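Local coordinates for putative exported protein (Bordetella pertussis, PDB 2DVZ), which binds glutamate as a periplasmic solute receptor and probably delivers it to a membrane transporter of the tripartite tricarboxylate type, at residues 81-84 with 85-88; 149-153 with 154-158; 193-197 with 198-202. One frame throughout, in Å; residues are numbered along the deposited sequence.

How the contacts relate
Three helix starts, each soon after a strand, follow one another along the chain and converge on one bound glutamate. Contact 1 joins strand 78-82 to helix 84-93, contact 2 opens helix 154-166 after strand 145-148, and contact 3 joins strand 192-196 to helix 197-205. All three strands belong to one large mixed sheet. Centres lie about 11 Å apart for contacts 1 and 2, 13 Å for contacts 2 and 3, and 17 Å for contacts 1 and 3. Contact 2 touches both others; contacts 1 and 3 stay about 7 Å apart at their nearest atoms, with the ligand between, as in a two-lobed binding protein.

Contact 1 (81-84 with 85-88); sequences IATV and STMA. With GLU (glutamic acid), chain G.
The start of helix 84-93 forms one wall of the glutamate pocket, and here Thr83, at the N-cap position after strand 78-82, meets Thr86 one turn on. Their hydroxyls are hydrogen-bonded, with OG1 of Thr83 2.7 Å from OG1 of Thr86. Each hydroxyl sits between its own backbone N and carbonyl carbon (chi1 65° and 54°), which turns the two oxygens to face each other. Thr86 OG1 is also tied to a water at 2.6 Å. That water donates to the backbone O of Ile81 at 2.7 Å, so Ile81 of the strand is linked to the first turn of the helix. The backbone follows suit: Met87 N donates to Thr83 O at 2.9 Å, while the bond from Ala88 N to Val84 O is weak, in a turn that widens toward pi-helical form. On the apolar side, CG of the selenomethionine Met87 packs on CB of Ala82 at 3.8 Å, and helix 288-307 with strand 241-248 closes over it.

Ser85 faces the ligand. Its OG donates to the glutamate OXT at 2.8 Å and the backbone N of Ser85 reaches the same OXT at 3.2 Å, giving the carboxylate two donors from one residue. Val154 N also hydrogen-bonds to this OG, which as acceptor there can still turn its own proton to the ligand. Positive potential from the helix start would probably help to hold the negative group. The site is thus a ligand carboxylate held at the N-terminal end of a helix that starts right after a strand, as known from periplasmic binding proteins.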
ATOM      1  N   ILE A  81       6.040   4.329  -8.252  1.00 12.75           N
ATOM      2  CA  ILE A  81       5.431   4.510  -6.940  1.00 11.64           C
ATOM      3  C   ILE A  81       5.973   3.485  -5.963  1.00 11.74           C
ATOM      4  O   ILE A  81       5.790   2.277  -6.177  1.00 12.14           O
ATOM      5  CB  ILE A  81       3.873   4.437  -6.994  1.00 11.30           C
ATOM      6  CG1 ILE A  81       3.320   5.415  -8.025  1.00  8.97           C
ATOM      7  CG2 ILE A  81       3.258   4.793  -5.610  1.00  9.92           C
ATOM      8  CD1 ILE A  81       3.703   6.892  -7.745  1.00 11.00           C
ATOM      9  N   ALA A  82       6.648   3.968  -4.907  1.00 11.14           N
ATOM     10  CA  ALA A  82       7.140   3.092  -3.840  1.00 10.62           C
ATOM     11  C   ALA A  82       5.957   2.659  -3.014  1.00 10.98           C
ATOM     12  O   ALA A  82       5.043   3.461  -2.753  1.00 10.94           O
ATOM     13  CB  ALA A  82       8.167   3.795  -2.949  1.00  8.70           C
ATOM     14  N   THR A  83       5.977   1.386  -2.615  1.00 11.36           N
ATOM     15  CA  THR A  83       4.936   0.797  -1.792  1.00 11.43           C
ATOM     16  C   THR A  83       5.678  -0.090  -0.836  1.00 12.02           C
ATOM     17  O   THR A  83       6.834  -0.447  -1.099  1.00 12.88           O
ATOM     18  CB  THR A  83       3.983  -0.092  -2.609  1.00 11.66           C
ATOM     19  OG1 THR A  83       4.713  -1.211  -3.110  1.00 12.42           O
ATOM     20  CG2 THR A  83       3.328   0.673  -3.768  1.00  8.87           C
ATOM     21  N   VAL A  84       5.036  -0.460   0.274  1.00 11.70           N
ATOM     22  CA  VAL A  84       5.675  -1.354   1.226  1.00 10.89           C
ATOM     23  C   VAL A  84       5.871  -2.760   0.627  1.00 11.51           C
ATOM     24  O   VAL A  84       6.801  -3.469   1.002  1.00 11.76           O
ATOM     25  CB  VAL A  84       4.968  -1.356   2.643  1.00 10.45           C
ATOM     26  CG1 VAL A  84       5.673  -2.321   3.578  1.00 10.25           C
ATOM     27  CG2 VAL A  84       4.997   0.037   3.271  1.00  8.13           C
ATOM     28  N   SER A  85       4.997  -3.167  -0.289  1.00 12.55           N
ATOM     29  CA  SER A  85       5.154  -4.439  -0.977  1.00 13.82           C
ATOM     30  C   SER A  85       6.484  -4.439  -1.737  1.00 14.45           C
ATOM     31  O   SER A  85       7.285  -5.358  -1.614  1.00 14.69           O
ATOM     32  CB  SER A  85       3.988  -4.698  -1.943  1.00 13.77           C
ATOM     33  OG  SER A  85       2.792  -4.980  -1.222  1.00 14.20           O
ATOM     34  N   THR A  86       6.719  -3.374  -2.488  1.00 14.94           N
ATOM     35  CA  THR A  86       7.875  -3.333  -3.406  1.00 14.64           C
ATOM     36  C   THR A  86       9.193  -2.966  -2.712  1.00 14.73           C
ATOM     37  O   THR A  86      10.257  -3.405  -3.133  1.00 15.31           O
ATOM     38  CB  THR A  86       7.594  -2.448  -4.651  1.00 13.78           C
ATOM     39  OG1 THR A  86       7.175  -1.142  -4.233  1.00 11.21           O
ATOM     40  CG2 THR A  86       6.499  -3.078  -5.535  1.00 12.47           C
HETATM   41  N   MSE A  87       9.104  -2.219  -1.623  1.00 14.89           N
HETATM   42  CA  MSE A  87      10.286  -1.729  -0.927  1.00 15.72           C
HETATM   43  C   MSE A  87      10.801  -2.677   0.155  1.00 15.40           C
HETATM   44  O   MSE A  87      11.981  -2.675   0.482  1.00 14.97           O
HETATM   45  CB  MSE A  87      10.037  -0.317  -0.343  1.00 16.45           C
HETATM   46  CG  MSE A  87       9.824   0.801  -1.382  1.00 18.24           C
HETATM   47 SE   MSE A  87      11.428   1.094  -2.501  1.00 25.68          SE
HETATM   48  CE  MSE A  87      10.976  -0.079  -4.038  1.00 18.80           C
ATOM     49  N   ALA A  88       9.915  -3.504   0.685  1.00 15.90           N
ATOM     50  CA  ALA A  88      10.191  -4.235   1.925  1.00 16.90           C
ATOM     51  C   ALA A  88       9.807  -5.718   1.887  1.00 17.39           C
ATOM     52  O   ALA A  88      10.622  -6.580   2.215  1.00 17.72           O
ATOM     53  CB  ALA A  88       9.471  -3.533   3.105  1.00 16.08           C
TER
HETATM   54  N   GLU G1055      -0.515  -3.944  -1.444  1.00 11.71           N
HETATM   55  CA  GLU G1055       0.016  -2.713  -2.060  1.00 11.29           C
HETATM   56  C   GLU G1055       0.849  -1.899  -1.083  1.00 12.00           C
HETATM   57  O   GLU G1055       0.556  -0.762  -0.700  1.00 12.47           O
HETATM   58  CB  GLU G1055      -1.100  -1.912  -2.723  1.00 11.17           C
HETATM   59  CG  GLU G1055      -2.051  -2.807  -3.540  1.00  8.76           C
HETATM   60  CD  GLU G1055      -2.679  -2.121  -4.717  1.00  9.91           C
HETATM   61  OE1 GLU G1055      -2.352  -0.933  -4.919  1.00 10.90           O
HETATM   62  OE2 GLU G1055      -3.486  -2.774  -5.471  1.00 10.40           O
HETATM   63  OXT GLU G1055       1.921  -2.384  -0.687  1.00 12.13           O
HETATM   64  O   HOH W   1       7.574   0.256  -6.389  1.00  9.35           O

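Contact 2 (149-153 with 154-158); sequences SGTCG and VLHLM. With GLU (glutamic acid), chain G.
His156 ND1 donates to the backbone O of Thr151 along an almost straight line (174°). The 2.5 Å between His156 ND1 and Thr151 O is very short and its exact value doubtful. The carbonyl oxygen lies at the edge of the imidazole, near the ring plane; with CG anti to the backbone N (chi1 -178°), the ring reaches back from the helix to the turn before it. That turn is a type I beta turn, Gly150 to Gly153, leading into helix 154-166 with Gly153 at the N-cap. Its Gly153 O receives Leu157 N at 3.2 Å, in the carbonyl plane, opening the first helical turn.

A water binds the same elements together. It donates to Gly150 O at 2.8 Å, accepts from the backbone N of His156 and is hydrogen-bonded to Ser149 OG. That hydroxyl also takes a bond from the ligand's amino nitrogen, 2.6 Å from OG to the glutamate N, so the water probably steadies a residue that holds the ligand.

A disulfide and packing complete the turn. Cys152 is bonded covalently to Cys93, tying the turn to helix 84-93, and the His156 ring also stacks on the ring of His172. On the pocket side, CD1 of Leu155 lies 3.5 Å from Ser149 OG, and at the outer end CG2 of Thr151 stands alongside the imidazole, 4.0 Å from His156 ND1.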
ATOM      1  N   SER A 149      -3.392  -8.312  -2.259  1.00 13.06           N
ATOM      2  CA  SER A 149      -2.925  -7.677  -3.497  1.00 13.15           C
ATOM      3  C   SER A 149      -1.766  -8.438  -4.131  1.00 13.19           C
ATOM      4  O   SER A 149      -1.200  -7.951  -5.089  1.00 13.59           O
ATOM      5  CB  SER A 149      -2.438  -6.259  -3.195  1.00 13.27           C
ATOM      6  OG  SER A 149      -1.302  -6.314  -2.315  1.00 13.38           O
ATOM      7  N   GLY A 150      -1.370  -9.577  -3.556  1.00 13.74           N
ATOM      8  CA  GLY A 150      -0.341 -10.437  -4.135  1.00 13.72           C
ATOM      9  C   GLY A 150       0.482 -11.219  -3.133  1.00 14.99           C
ATOM     10  O   GLY A 150       0.698 -10.781  -1.983  1.00 14.66           O
ATOM     11  N   THR A 151       1.001 -12.360  -3.593  1.00 15.67           N
ATOM     12  CA  THR A 151       1.718 -13.294  -2.737  1.00 16.31           C
ATOM     13  C   THR A 151       2.907 -12.738  -1.959  1.00 17.34           C
ATOM     14  O   THR A 151       3.168 -13.192  -0.824  1.00 19.38           O
ATOM     15  CB  THR A 151       2.159 -14.545  -3.515  1.00 15.76           C
ATOM     16  OG1 THR A 151       0.975 -15.226  -3.954  1.00 17.83           O
ATOM     17  CG2 THR A 151       3.030 -15.481  -2.633  1.00 12.78           C
ATOM     18  N   CYS A 152       3.643 -11.803  -2.539  1.00 17.12           N
ATOM     19  CA  CYS A 152       4.823 -11.291  -1.851  1.00 17.60           C
ATOM     20  C   CYS A 152       4.630  -9.842  -1.384  1.00 17.05           C
ATOM     21  O   CYS A 152       5.601  -9.124  -1.092  1.00 17.48           O
ATOM     22  CB  CYS A 152       6.069 -11.465  -2.745  1.00 17.81           C
ATOM     23  SG  CYS A 152       6.618 -13.220  -2.838  1.00 18.85           S
ATOM     24  N   GLY A 153       3.363  -9.440  -1.297  1.00 16.02           N
ATOM     25  CA  GLY A 153       2.991  -8.094  -0.964  1.00 14.23           C
ATOM     26  C   GLY A 153       2.671  -7.927   0.501  1.00 13.34           C
ATOM     27  O   GLY A 153       2.502  -8.918   1.231  1.00 11.56           O
ATOM     28  N   VAL A 154       2.563  -6.653   0.919  1.00 12.32           N
ATOM     29  CA  VAL A 154       2.255  -6.321   2.303  1.00 11.14           C
ATOM     30  C   VAL A 154       0.913  -6.833   2.835  1.00 10.41           C
ATOM     31  O   VAL A 154       0.772  -7.050   4.029  1.00 10.79           O
ATOM     32  CB  VAL A 154       2.441  -4.781   2.597  1.00 11.36           C
ATOM     33  CG1 VAL A 154       1.405  -3.980   1.932  1.00  8.89           C
ATOM     34  CG2 VAL A 154       2.430  -4.532   4.095  1.00 10.94           C
ATOM     35  N   LEU A 155      -0.076  -7.026   1.974  1.00  9.75           N
ATOM     36  CA  LEU A 155      -1.383  -7.436   2.450  1.00  9.95           C
ATOM     37  C   LEU A 155      -1.444  -8.948   2.691  1.00 10.53           C
ATOM     38  O   LEU A 155      -2.167  -9.375   3.567  1.00 10.82           O
ATOM     39  CB  LEU A 155      -2.497  -6.909   1.516  1.00  9.98           C
ATOM     40  CG  LEU A 155      -2.444  -5.368   1.369  1.00  7.77           C
ATOM     41  CD1 LEU A 155      -3.306  -4.913   0.249  1.00  5.16           C
ATOM     42  CD2 LEU A 155      -2.823  -4.667   2.690  1.00  5.51           C
ATOM     43  N   HIS A 156      -0.666  -9.739   1.933  1.00 11.08           N
ATOM     44  CA  HIS A 156      -0.447 -11.156   2.238  1.00 11.15           C
ATOM     45  C   HIS A 156       0.297 -11.279   3.573  1.00 11.17           C
ATOM     46  O   HIS A 156      -0.057 -12.071   4.421  1.00 12.01           O
ATOM     47  CB  HIS A 156       0.320 -11.898   1.096  1.00 11.09           C
ATOM     48  CG  HIS A 156       0.519 -13.379   1.361  1.00 11.96           C
ATOM     49  ND1 HIS A 156       1.556 -14.113   0.812  1.00 11.33           N
ATOM     50  CD2 HIS A 156      -0.168 -14.246   2.148  1.00 11.71           C
ATOM     51  CE1 HIS A 156       1.487 -15.363   1.237  1.00  9.30           C
ATOM     52  NE2 HIS A 156       0.451 -15.478   2.041  1.00 10.31           N
ATOM     53  N   LEU A 157       1.340 -10.493   3.767  1.00 11.38           N
ATOM     54  CA  LEU A 157       2.026 -10.490   5.058  1.00 12.22           C
ATOM     55  C   LEU A 157       1.099 -10.019   6.204  1.00 12.19           C
ATOM     56  O   LEU A 157       1.113 -10.585   7.292  1.00 12.65           O
ATOM     57  CB  LEU A 157       3.317  -9.647   4.979  1.00 13.06           C
ATOM     58  CG  LEU A 157       4.167  -9.686   6.259  1.00 14.90           C
ATOM     59  CD1 LEU A 157       4.656 -11.152   6.559  1.00 16.04           C
ATOM     60  CD2 LEU A 157       5.321  -8.728   6.147  1.00 16.93           C
HETATM   61  N   MSE A 158       0.284  -9.006   5.938  1.00 12.00           N
HETATM   62  CA  MSE A 158      -0.755  -8.560   6.869  1.00 13.91           C
HETATM   63  C   MSE A 158      -1.656  -9.700   7.291  1.00 12.26           C
HETATM   64  O   MSE A 158      -1.778  -9.954   8.468  1.00 12.31           O
HETATM   65  CB  MSE A 158      -1.562  -7.414   6.256  1.00 13.24           C
HETATM   66  CG  MSE A 158      -2.326  -6.652   7.262  1.00 14.67           C
HETATM   67 SE   MSE A 158      -3.566  -5.395   6.493  1.00 21.49          SE
HETATM   68  CE  MSE A 158      -4.528  -4.917   8.184  1.00 14.46           C
TER
HETATM   69  N   GLU G1055      -0.515  -3.944  -1.444  1.00 11.71           N
HETATM   70  CA  GLU G1055       0.016  -2.713  -2.060  1.00 11.29           C
HETATM   71  C   GLU G1055       0.849  -1.899  -1.083  1.00 12.00           C
HETATM   72  O   GLU G1055       0.556  -0.762  -0.700  1.00 12.47           O
HETATM   73  CB  GLU G1055      -1.100  -1.912  -2.723  1.00 11.17           C
HETATM   74  CG  GLU G1055      -2.051  -2.807  -3.540  1.00  8.76           C
HETATM   75  CD  GLU G1055      -2.679  -2.121  -4.717  1.00  9.91           C
HETATM   76  OE1 GLU G1055      -2.352  -0.933  -4.919  1.00 10.90           O
HETATM   77  OE2 GLU G1055      -3.486  -2.774  -5.471  1.00 10.40           O
HETATM   78  OXT GLU G1055       1.921  -2.384  -0.687  1.00 12.13           O
HETATM   79  O   HOH W   2      -0.124  -8.442  -0.768  1.00 11.74           O

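Contact 3 (193-197 with 198-202); sequences IFDNL and PSSMP. With GLU (glutamic acid), chain G.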
ATOM      1  N   ILE A 193     -11.113  -9.407   3.429  1.00 11.33           N
ATOM      2  CA  ILE A 193     -10.083  -8.756   2.646  1.00 11.15           C
ATOM      3  C   ILE A 193      -9.149  -8.055   3.588  1.00 11.86           C
ATOM      4  O   ILE A 193      -9.582  -7.431   4.556  1.00 12.67           O
ATOM      5  CB  ILE A 193     -10.650  -7.784   1.579  1.00 11.56           C
ATOM      6  CG1 ILE A 193      -9.548  -7.354   0.583  1.00 10.40           C
ATOM      7  CG2 ILE A 193     -11.439  -6.598   2.216  1.00 12.37           C
ATOM      8  CD1 ILE A 193      -9.967  -6.400  -0.471  1.00  9.42           C
ATOM      9  N   PHE A 194      -7.851  -8.198   3.332  1.00 11.74           N
ATOM     10  CA  PHE A 194      -6.859  -7.339   3.967  1.00 10.55           C
ATOM     11  C   PHE A 194      -6.473  -6.310   2.934  1.00 11.18           C
ATOM     12  O   PHE A 194      -6.022  -6.671   1.850  1.00 11.64           O
ATOM     13  CB  PHE A 194      -5.662  -8.164   4.413  1.00  9.96           C
ATOM     14  CG  PHE A 194      -5.941  -9.010   5.623  1.00  8.23           C
ATOM     15  CD1 PHE A 194      -5.609  -8.549   6.905  1.00  7.42           C
ATOM     16  CD2 PHE A 194      -6.552 -10.260   5.498  1.00  8.31           C
ATOM     17  CE1 PHE A 194      -5.893  -9.330   8.023  1.00  8.68           C
ATOM     18  CE2 PHE A 194      -6.856 -11.055   6.647  1.00  6.90           C
ATOM     19  CZ  PHE A 194      -6.527 -10.590   7.887  1.00  7.85           C
ATOM     20  N   ASP A 195      -6.702  -5.034   3.238  1.00 11.32           N
ATOM     21  CA  ASP A 195      -6.430  -3.978   2.289  1.00 11.26           C
ATOM     22  C   ASP A 195      -5.745  -2.759   2.908  1.00 11.71           C
ATOM     23  O   ASP A 195      -5.646  -2.621   4.147  1.00 10.95           O
ATOM     24  CB  ASP A 195      -7.725  -3.538   1.594  1.00 11.29           C
ATOM     25  CG  ASP A 195      -7.473  -2.871   0.252  1.00 12.49           C
ATOM     26  OD1 ASP A 195      -6.309  -2.891  -0.222  1.00 14.48           O
ATOM     27  OD2 ASP A 195      -8.436  -2.325  -0.331  1.00 12.67           O
ATOM     28  N   ASN A 196      -5.240  -1.908   2.009  1.00 11.84           N
ATOM     29  CA  ASN A 196      -4.855  -0.562   2.331  1.00 11.81           C
ATOM     30  C   ASN A 196      -6.162   0.167   2.218  1.00 11.78           C
ATOM     31  O   ASN A 196      -6.946  -0.079   1.308  1.00 12.45           O
ATOM     32  CB  ASN A 196      -3.818   0.002   1.325  1.00 12.30           C
ATOM     33  CG  ASN A 196      -2.777  -1.068   0.836  1.00 11.68           C
ATOM     34  OD1 ASN A 196      -2.786  -1.442  -0.339  1.00 13.33           O
ATOM     35  ND2 ASN A 196      -1.916  -1.540   1.722  1.00  8.16           N
ATOM     36  N   LEU A 197      -6.402   1.075   3.151  1.00 11.84           N
ATOM     37  CA  LEU A 197      -7.729   1.671   3.325  1.00 10.95           C
ATOM     38  C   LEU A 197      -8.337   2.385   2.093  1.00 10.74           C
ATOM     39  O   LEU A 197      -9.496   2.140   1.783  1.00 11.78           O
ATOM     40  CB  LEU A 197      -7.782   2.489   4.646  1.00 10.96           C
ATOM     41  CG  LEU A 197      -9.121   3.087   5.149  1.00 11.26           C
ATOM     42  CD1 LEU A 197     -10.357   2.091   5.070  1.00  9.17           C
ATOM     43  CD2 LEU A 197      -8.922   3.663   6.544  1.00  9.36           C
ATOM     44  N   PRO A 198      -7.576   3.250   1.382  1.00 10.13           N
ATOM     45  CA  PRO A 198      -8.186   3.976   0.250  1.00  9.96           C
ATOM     46  C   PRO A 198      -9.037   3.198  -0.781  1.00 10.68           C
ATOM     47  O   PRO A 198     -10.034   3.757  -1.249  1.00 11.13           O
ATOM     48  CB  PRO A 198      -6.991   4.680  -0.408  1.00  8.41           C
ATOM     49  CG  PRO A 198      -6.057   4.873   0.737  1.00  8.80           C
ATOM     50  CD  PRO A 198      -6.172   3.667   1.579  1.00  9.54           C
ATOM     51  N   SER A 199      -8.645   1.978  -1.167  1.00 11.83           N
ATOM     52  CA  SER A 199      -9.409   1.202  -2.172  1.00 13.07           C
ATOM     53  C   SER A 199     -10.676   0.558  -1.601  1.00 13.91           C
ATOM     54  O   SER A 199     -11.653   0.331  -2.331  1.00 15.16           O
ATOM     55  CB  SER A 199      -8.551   0.120  -2.872  1.00 12.81           C
ATOM     56  OG  SER A 199      -7.615  -0.449  -1.982  1.00 13.19           O
ATOM     57  N   SER A 200     -10.653   0.244  -0.308  1.00 13.93           N
ATOM     58  CA  SER A 200     -11.809  -0.312   0.341  1.00 13.55           C
ATOM     59  C   SER A 200     -12.727   0.797   0.834  1.00 13.42           C
ATOM     60  O   SER A 200     -13.902   0.567   1.021  1.00 12.49           O
ATOM     61  CB  SER A 200     -11.361  -1.208   1.507  1.00 13.72           C
ATOM     62  OG  SER A 200     -10.814  -2.445   1.030  1.00 14.79           O
HETATM   63  N   MSE A 201     -12.188   1.993   1.060  1.00 14.38           N
HETATM   64  CA  MSE A 201     -12.973   3.117   1.610  1.00 15.61           C
HETATM   65  C   MSE A 201     -14.336   3.398   0.975  1.00 16.46           C
HETATM   66  O   MSE A 201     -15.300   3.520   1.731  1.00 16.98           O
HETATM   67  CB  MSE A 201     -12.161   4.422   1.764  1.00 15.68           C
HETATM   68  CG  MSE A 201     -12.952   5.542   2.483  1.00 17.61           C
HETATM   69 SE   MSE A 201     -13.347   5.071   4.412  1.00 25.70          SE
HETATM   70  CE  MSE A 201     -11.721   5.770   5.257  1.00 21.84           C
ATOM     71  N   PRO A 202     -14.434   3.524  -0.382  1.00 16.80           N
ATOM     72  CA  PRO A 202     -15.763   3.728  -1.020  1.00 17.39           C
ATOM     73  C   PRO A 202     -16.796   2.646  -0.721  1.00 17.66           C
ATOM     74  O   PRO A 202     -17.983   2.969  -0.549  1.00 17.58           O
ATOM     75  CB  PRO A 202     -15.443   3.742  -2.530  1.00 17.34           C
ATOM     76  CG  PRO A 202     -13.996   4.196  -2.591  1.00 17.34           C
ATOM     77  CD  PRO A 202     -13.351   3.540  -1.389  1.00 17.00           C
TER
HETATM   78  N   GLU G1055      -0.515  -3.944  -1.444  1.00 11.71           N
HETATM   79  CA  GLU G1055       0.016  -2.713  -2.060  1.00 11.29           C
HETATM   80  C   GLU G1055       0.849  -1.899  -1.083  1.00 12.00           C
HETATM   81  O   GLU G1055       0.556  -0.762  -0.700  1.00 12.47           O
HETATM   82  CB  GLU G1055      -1.100  -1.912  -2.723  1.00 11.17           C
HETATM   83  CG  GLU G1055      -2.051  -2.807  -3.540  1.00  8.76           C
HETATM   84  CD  GLU G1055      -2.679  -2.121  -4.717  1.00  9.91           C
HETATM   85  OE1 GLU G1055      -2.352  -0.933  -4.919  1.00 10.90           O
HETATM   86  OE2 GLU G1055      -3.486  -2.774  -5.471  1.00 10.40           O
HETATM   87  OXT GLU G1055       1.921  -2.384  -0.687  1.00 12.13           O
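This is a local strand-to-helix junction, buried at the edge of the glutamate pocket, in which the Asp195 carboxylate on strand 192-196 gathers the hydroxyls of Ser199 and Ser200 from the first turn of helix 197-205. The axes of strand segment 193-196 and helix segment 198-202 approach to 6.8 Å at 113°, so the helix leaves the strand at a little more than a right angle. A single carboxylate oxygen does the gathering. OD2 of Asp195 accepts Ser199 OG at 2.6 Å on its syn side, 23° out of the carboxylate plane, and Ser200 OG at 2.7 Å on its anti lone pair. Because CG of Asp195 is anti to the backbone N (chi1 -157°), the carboxylate leans across to the helix.

The other oxygen, OD1, is held by the hydroxyl of Ser178, with a weak further bond from the backbone N of Asn196 at 2.7 Å. Donors on both oxygens probably hold the group's rotation and are consistent with an ionised carboxylate. Since Ser178 N binds the ligand, Asp195 acts as a second-shell residue, and Ser199 OG extends the network to Ser32.

On the helix itself, Met201 N donates to Leu197 O at 2.8 Å, and the weak bond from Ser200 N uses the same oxygen. CD2 of Leu197 and CE of the selenomethionine Met201 meet at 3.7 Å, their side chains crossing at a slant. Asn196, at the strand end, lines the pocket beside the ligand side chain. A strand terminus presenting ligand-binding residues, with a helix starting directly behind it, is typical of the alpha/beta periplasmic binding protein fold.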